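Local coordinates for protein AvmM (Streptomyces sp. NBRC 109436, PDB 7FE6) that catalyses macrocyclization in alchivemycin A biosynthesis, closing the ring by dehydration and Michael-type addition, at residues A[20-32]-A[42-55]. Numbering follows the deposited sequence.
Sequences VNDNIVADFIGVP and EFSVFYTNRGRYAY
Strands 24-29 and 42-49 form an antiparallel pair in a beta-sandwich, 24-29 being the outermost strand of its sheet within the chain, with R50, just past the second strand, reaching the alchivemycin A pocket. V25 with T48, D27 with F46 and I29 with S44 are the hydrogen-bonded pairs; beyond the strand ends, R50 N also bonds N23 O (2.8 Å). On the face of D27 and I29, the F46 ring swings toward the partner strand: D27 O sits over one face, offset toward the rim, while I29 CG1 meets the edge at CE1 (3.5 Å). V25 CG2 packs across the R50 chain at CG (3.6 Å), and the guanidinium NH1 bonds L182 O of the second subunit. On the other face, V45 CG2 makes an off-centre CH-pi contact with F28. Past the ladder, N21 CG lies anti to the backbone N (chi1 -170°), aiming ND2 at Y55 OH (2.8 Å) in a nearly straight bond, 174°, within the amide plane; OD1 takes N23 N in an Asx turn. Y12 also bonds Y55 OH. A leucine here in place of N21 would probably leave that turn open and Y55 OH without this donor. Strand 135-144 flanks 42-49 within the sheet, while A157 and M161 of strand 153-162 pack against F28, A26 and I24 from the opposing sheet.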
loop_
_atom_site.group_PDB
_atom_site.type_symbol
_atom_site.label_atom_id
_atom_site.label_comp_id
_atom_site.label_asym_id
_atom_site.label_seq_id
_atom_site.Cartn_x
_atom_site.Cartn_y
_atom_site.Cartn_z
ATOM N N VAL A 20 1.326 2.006 -22.232
ATOM C CA VAL A 20 1.287 2.038 -20.781
ATOM C C VAL A 20 2.587 2.646 -20.276
ATOM O O VAL A 20 3.676 2.151 -20.589
ATOM C CB VAL A 20 1.062 0.637 -20.188
ATOM C CG1 VAL A 20 1.336 0.643 -18.706
ATOM C CG2 VAL A 20 -0.360 0.158 -20.489
ATOM N N ASN A 21 2.469 3.729 -19.515
ATOM C CA ASN A 21 3.588 4.343 -18.816
ATOM C C ASN A 21 3.494 3.937 -17.350
ATOM O O ASN A 21 2.641 4.443 -16.614
ATOM C CB ASN A 21 3.563 5.856 -18.977
ATOM C CG ASN A 21 4.832 6.499 -18.482
ATOM O OD1 ASN A 21 5.592 5.885 -17.738
ATOM N ND2 ASN A 21 5.062 7.745 -18.866
ATOM N N ASP A 22 4.355 2.993 -16.944
ATOM C CA ASP A 22 4.491 2.523 -15.557
ATOM C C ASP A 22 4.972 3.587 -14.584
ATOM O O ASP A 22 4.881 3.377 -13.376
ATOM C CB ASP A 22 5.469 1.352 -15.474
ATOM C CG ASP A 22 4.879 0.070 -16.014
ATOM O OD1 ASP A 22 3.672 -0.179 -15.769
ATOM O OD2 ASP A 22 5.625 -0.682 -16.682
ATOM N N ASN A 23 5.491 4.709 -15.060
ATOM C CA ASN A 23 5.917 5.747 -14.137
ATOM C C ASN A 23 4.733 6.433 -13.468
ATOM O O ASN A 23 4.922 7.103 -12.448
ATOM C CB ASN A 23 6.770 6.780 -14.877
ATOM C CG ASN A 23 8.219 6.347 -15.041
ATOM O OD1 ASN A 23 8.751 5.587 -14.231
ATOM N ND2 ASN A 23 8.864 6.838 -16.096
ATOM N N ILE A 24 3.532 6.291 -14.025
ATOM C CA ILE A 24 2.308 6.840 -13.452
ATOM C C ILE A 24 1.660 5.695 -12.681
ATOM O O ILE A 24 0.988 4.838 -13.271
ATOM C CB ILE A 24 1.361 7.393 -14.524
ATOM C CG1 ILE A 24 2.119 8.206 -15.571
ATOM C CG2 ILE A 24 0.313 8.272 -13.872
ATOM C CD1 ILE A 24 2.893 9.413 -15.007
ATOM N N VAL A 25 1.857 5.688 -11.362
ATOM C CA VAL A 25 1.424 4.598 -10.495
ATOM C C VAL A 25 0.193 5.045 -9.689
ATOM O O VAL A 25 -0.168 6.216 -9.670
ATOM C CB VAL A 25 2.574 4.136 -9.570
ATOM C CG1 VAL A 25 3.834 3.890 -10.411
ATOM C CG2 VAL A 25 2.859 5.183 -8.494
ATOM N N ALA A 26 -0.437 4.101 -8.990
ATOM C CA ALA A 26 -1.583 4.434 -8.146
ATOM C C ALA A 26 -1.519 3.694 -6.806
ATOM O O ALA A 26 -1.040 2.560 -6.723
ATOM C CB ALA A 26 -2.896 4.113 -8.850
ATOM N N ASP A 27 -2.057 4.329 -5.758
ATOM C CA ASP A 27 -2.088 3.739 -4.427
ATOM C C ASP A 27 -3.486 3.824 -3.820
ATOM O O ASP A 27 -4.228 4.786 -4.054
ATOM C CB ASP A 27 -1.091 4.409 -3.487
ATOM C CG ASP A 27 0.327 4.253 -3.973
ATOM O OD1 ASP A 27 0.765 3.101 -4.155
ATOM O OD2 ASP A 27 1.020 5.273 -4.153
ATOM N N PHE A 28 -3.840 2.793 -3.045
ATOM C CA PHE A 28 -5.090 2.736 -2.300
ATOM C C PHE A 28 -4.838 2.991 -0.817
ATOM O O PHE A 28 -3.811 2.586 -0.259
ATOM C CB PHE A 28 -5.769 1.368 -2.468
ATOM C CG PHE A 28 -6.378 1.130 -3.832
ATOM C CD1 PHE A 28 -7.602 1.701 -4.175
ATOM C CD2 PHE A 28 -5.775 0.279 -4.744
ATOM C CE1 PHE A 28 -8.183 1.458 -5.405
ATOM C CE2 PHE A 28 -6.369 0.040 -6.001
ATOM C CZ PHE A 28 -7.560 0.638 -6.322
ATOM N N ILE A 29 -5.799 3.649 -0.170
ATOM C CA ILE A 29 -5.807 3.817 1.281
ATOM C C ILE A 29 -7.199 3.466 1.784
ATOM O O ILE A 29 -8.189 4.011 1.284
ATOM C CB ILE A 29 -5.446 5.252 1.721
ATOM C CG1 ILE A 29 -3.990 5.592 1.396
ATOM C CG2 ILE A 29 -5.669 5.417 3.229
ATOM C CD1 ILE A 29 -2.969 4.821 2.239
ATOM N N GLY A 30 -7.283 2.554 2.762
ATOM C CA GLY A 30 -8.522 2.321 3.468
ATOM C C GLY A 30 -9.509 1.406 2.782
ATOM O O GLY A 30 -10.674 1.369 3.188
ATOM N N VAL A 31 -9.091 0.673 1.755
ATOM C CA VAL A 31 -9.924 -0.359 1.139
ATOM C C VAL A 31 -10.031 -1.557 2.082
ATOM O O VAL A 31 -9.005 -2.176 2.406
ATOM C CB VAL A 31 -9.350 -0.805 -0.213
ATOM C CG1 VAL A 31 -10.322 -1.785 -0.905
ATOM C CG2 VAL A 31 -9.083 0.400 -1.082
ATOM N N PRO A 32 -11.223 -1.945 2.524
ATOM C CA PRO A 32 -11.328 -3.130 3.371
ATOM C C PRO A 32 -11.190 -4.394 2.541
ATOM O O PRO A 32 -11.524 -4.431 1.357
ATOM C CB PRO A 32 -12.731 -3.004 3.976
ATOM C CG PRO A 32 -13.509 -2.210 2.997
ATOM C CD PRO A 32 -12.534 -1.321 2.271
ATOM N N GLU A 42 -15.910 4.293 2.463
ATOM C CA GLU A 42 -15.143 5.357 1.842
ATOM C C GLU A 42 -13.682 4.952 1.871
ATOM O O GLU A 42 -13.186 4.514 2.906
ATOM C CB GLU A 42 -15.328 6.685 2.577
ATOM C CG GLU A 42 -14.544 7.856 1.962
ATOM C CD GLU A 42 -15.024 9.225 2.457
ATOM O OE1 GLU A 42 -16.192 9.331 2.933
ATOM O OE2 GLU A 42 -14.221 10.203 2.357
ATOM N N PHE A 43 -13.004 5.084 0.742
ATOM C CA PHE A 43 -11.562 4.903 0.651
ATOM C C PHE A 43 -10.998 6.024 -0.216
ATOM O O PHE A 43 -11.729 6.874 -0.730
ATOM C CB PHE A 43 -11.175 3.520 0.099
ATOM C CG PHE A 43 -11.674 3.254 -1.298
ATOM C CD1 PHE A 43 -12.931 2.693 -1.509
ATOM C CD2 PHE A 43 -10.903 3.595 -2.408
ATOM C CE1 PHE A 43 -13.396 2.458 -2.790
ATOM C CE2 PHE A 43 -11.360 3.349 -3.685
ATOM C CZ PHE A 43 -12.622 2.781 -3.874
ATOM N N SER A 44 -9.680 6.072 -0.316
ATOM C CA SER A 44 -9.047 7.036 -1.182
ATOM C C SER A 44 -8.103 6.296 -2.114
ATOM O O SER A 44 -7.647 5.187 -1.831
ATOM C CB SER A 44 -8.328 8.163 -0.405
ATOM O OG SER A 44 -7.075 7.775 0.122
ATOM N N VAL A 45 -7.883 6.897 -3.271
ATOM C CA VAL A 45 -6.985 6.355 -4.275
ATOM C C VAL A 45 -6.363 7.556 -4.973
ATOM O O VAL A 45 -7.026 8.578 -5.180
ATOM C CB VAL A 45 -7.739 5.395 -5.240
ATOM C CG1 VAL A 45 -9.048 6.025 -5.749
ATOM C CG2 VAL A 45 -6.860 4.933 -6.419
ATOM N N PHE A 46 -5.086 7.455 -5.311
ATOM C CA PHE A 46 -4.398 8.610 -5.854
ATOM C C PHE A 46 -3.356 8.128 -6.848
ATOM O O PHE A 46 -2.754 7.068 -6.660
ATOM C CB PHE A 46 -3.757 9.472 -4.746
ATOM C CG PHE A 46 -3.249 8.691 -3.539
ATOM C CD1 PHE A 46 -4.119 8.302 -2.526
ATOM C CD2 PHE A 46 -1.888 8.401 -3.402
ATOM C CE1 PHE A 46 -3.665 7.591 -1.424
ATOM C CE2 PHE A 46 -1.410 7.695 -2.297
ATOM C CZ PHE A 46 -2.299 7.291 -1.295
ATOM N N TYR A 47 -3.157 8.887 -7.917
ATOM C CA TYR A 47 -2.133 8.531 -8.889
ATOM C C TYR A 47 -1.023 9.572 -8.857
ATOM O O TYR A 47 -1.288 10.768 -8.699
ATOM C CB TYR A 47 -2.726 8.353 -10.295
ATOM C CG TYR A 47 -3.470 9.530 -10.906
ATOM C CD1 TYR A 47 -4.839 9.728 -10.654
ATOM C CD2 TYR A 47 -2.828 10.403 -11.799
ATOM C CE1 TYR A 47 -5.543 10.791 -11.236
ATOM C CE2 TYR A 47 -3.515 11.466 -12.387
ATOM C CZ TYR A 47 -4.879 11.652 -12.100
ATOM O OH TYR A 47 -5.560 12.692 -12.675
ATOM N N THR A 48 0.227 9.099 -8.970
ATOM C CA THR A 48 1.419 9.905 -8.735
ATOM C C THR A 48 2.372 9.764 -9.909
ATOM O O THR A 48 2.590 8.654 -10.407
ATOM C CB THR A 48 2.154 9.486 -7.457
ATOM O OG1 THR A 48 1.292 9.616 -6.321
ATOM C CG2 THR A 48 3.433 10.330 -7.248
ATOM N N ASN A 49 2.930 10.893 -10.360
ATOM C CA ASN A 49 3.912 10.852 -11.440
ATOM C C ASN A 49 5.270 10.535 -10.822
ATOM O O ASN A 49 5.941 11.413 -10.265
ATOM C CB ASN A 49 3.945 12.154 -12.230
ATOM C CG ASN A 49 4.743 12.025 -13.524
ATOM O OD1 ASN A 49 5.498 11.073 -13.700
ATOM N ND2 ASN A 49 4.572 12.978 -14.436
ATOM N N ARG A 50 5.653 9.259 -10.886
ATOM C CA ARG A 50 6.967 8.803 -10.472
ATOM C C ARG A 50 8.013 8.945 -11.565
ATOM O O ARG A 50 9.181 8.651 -11.319
ATOM C CB ARG A 50 6.878 7.346 -10.048
ATOM C CG ARG A 50 5.898 7.088 -8.939
ATOM C CD ARG A 50 6.471 7.531 -7.601
ATOM N NE ARG A 50 5.691 7.073 -6.462
ATOM C CZ ARG A 50 5.611 7.732 -5.312
ATOM N NH1 ARG A 50 6.254 8.885 -5.156
ATOM N NH2 ARG A 50 4.861 7.256 -4.331
ATOM N N GLY A 51 7.627 9.388 -12.756
ATOM C CA GLY A 51 8.545 9.644 -13.844
ATOM C C GLY A 51 8.922 11.107 -13.921
ATOM O O GLY A 51 8.724 11.880 -12.978
ATOM N N ARG A 52 9.462 11.499 -15.071
ATOM C CA ARG A 52 9.856 12.884 -15.276
ATOM C C ARG A 52 9.085 13.612 -16.371
ATOM O O ARG A 52 9.194 14.840 -16.448
ATOM C CB ARG A 52 11.363 12.976 -15.562
ATOM C CG ARG A 52 12.221 12.479 -14.408
ATOM C CD ARG A 52 13.586 13.148 -14.376
ATOM N NE ARG A 52 13.980 13.522 -13.017
ATOM C CZ ARG A 52 14.226 14.767 -12.613
ATOM N NH1 ARG A 52 14.566 14.991 -11.346
ATOM N NH2 ARG A 52 14.175 15.779 -13.478
ATOM N N TYR A 53 8.294 12.910 -17.191
ATOM C CA TYR A 53 7.510 13.552 -18.240
ATOM C C TYR A 53 6.188 14.073 -17.672
ATOM O O TYR A 53 5.395 13.301 -17.120
ATOM C CB TYR A 53 7.241 12.574 -19.386
ATOM C CG TYR A 53 6.377 13.175 -20.480
ATOM C CD1 TYR A 53 6.913 14.045 -21.430
ATOM C CD2 TYR A 53 5.010 12.918 -20.535
ATOM C CE1 TYR A 53 6.110 14.613 -22.423
ATOM C CE2 TYR A 53 4.210 13.488 -21.517
ATOM C CZ TYR A 53 4.763 14.330 -22.449
ATOM O OH TYR A 53 3.948 14.877 -23.413
ATOM N N ALA A 54 5.947 15.381 -17.824
ATOM C CA ALA A 54 4.711 16.012 -17.366
ATOM C C ALA A 54 3.596 15.751 -18.370
ATOM O O ALA A 54 3.744 16.072 -19.555
ATOM C CB ALA A 54 4.906 17.516 -17.188
ATOM N N TYR A 55 2.492 15.145 -17.907
ATOM C CA TYR A 55 1.357 14.850 -18.774
ATOM C C TYR A 55 0.384 16.025 -18.811
ATOM O O TYR A 55 0.060 16.597 -17.766
ATOM C CB TYR A 55 0.637 13.597 -18.312
ATOM C CG TYR A 55 1.282 12.366 -18.863
ATOM C CD1 TYR A 55 1.037 11.974 -20.165
ATOM C CD2 TYR A 55 2.163 11.610 -18.099
ATOM C CE1 TYR A 55 1.630 10.858 -20.691
ATOM C CE2 TYR A 55 2.769 10.494 -18.622
ATOM C CZ TYR A 55 2.496 10.121 -19.924
ATOM O OH TYR A 55 3.079 9.005 -20.479
#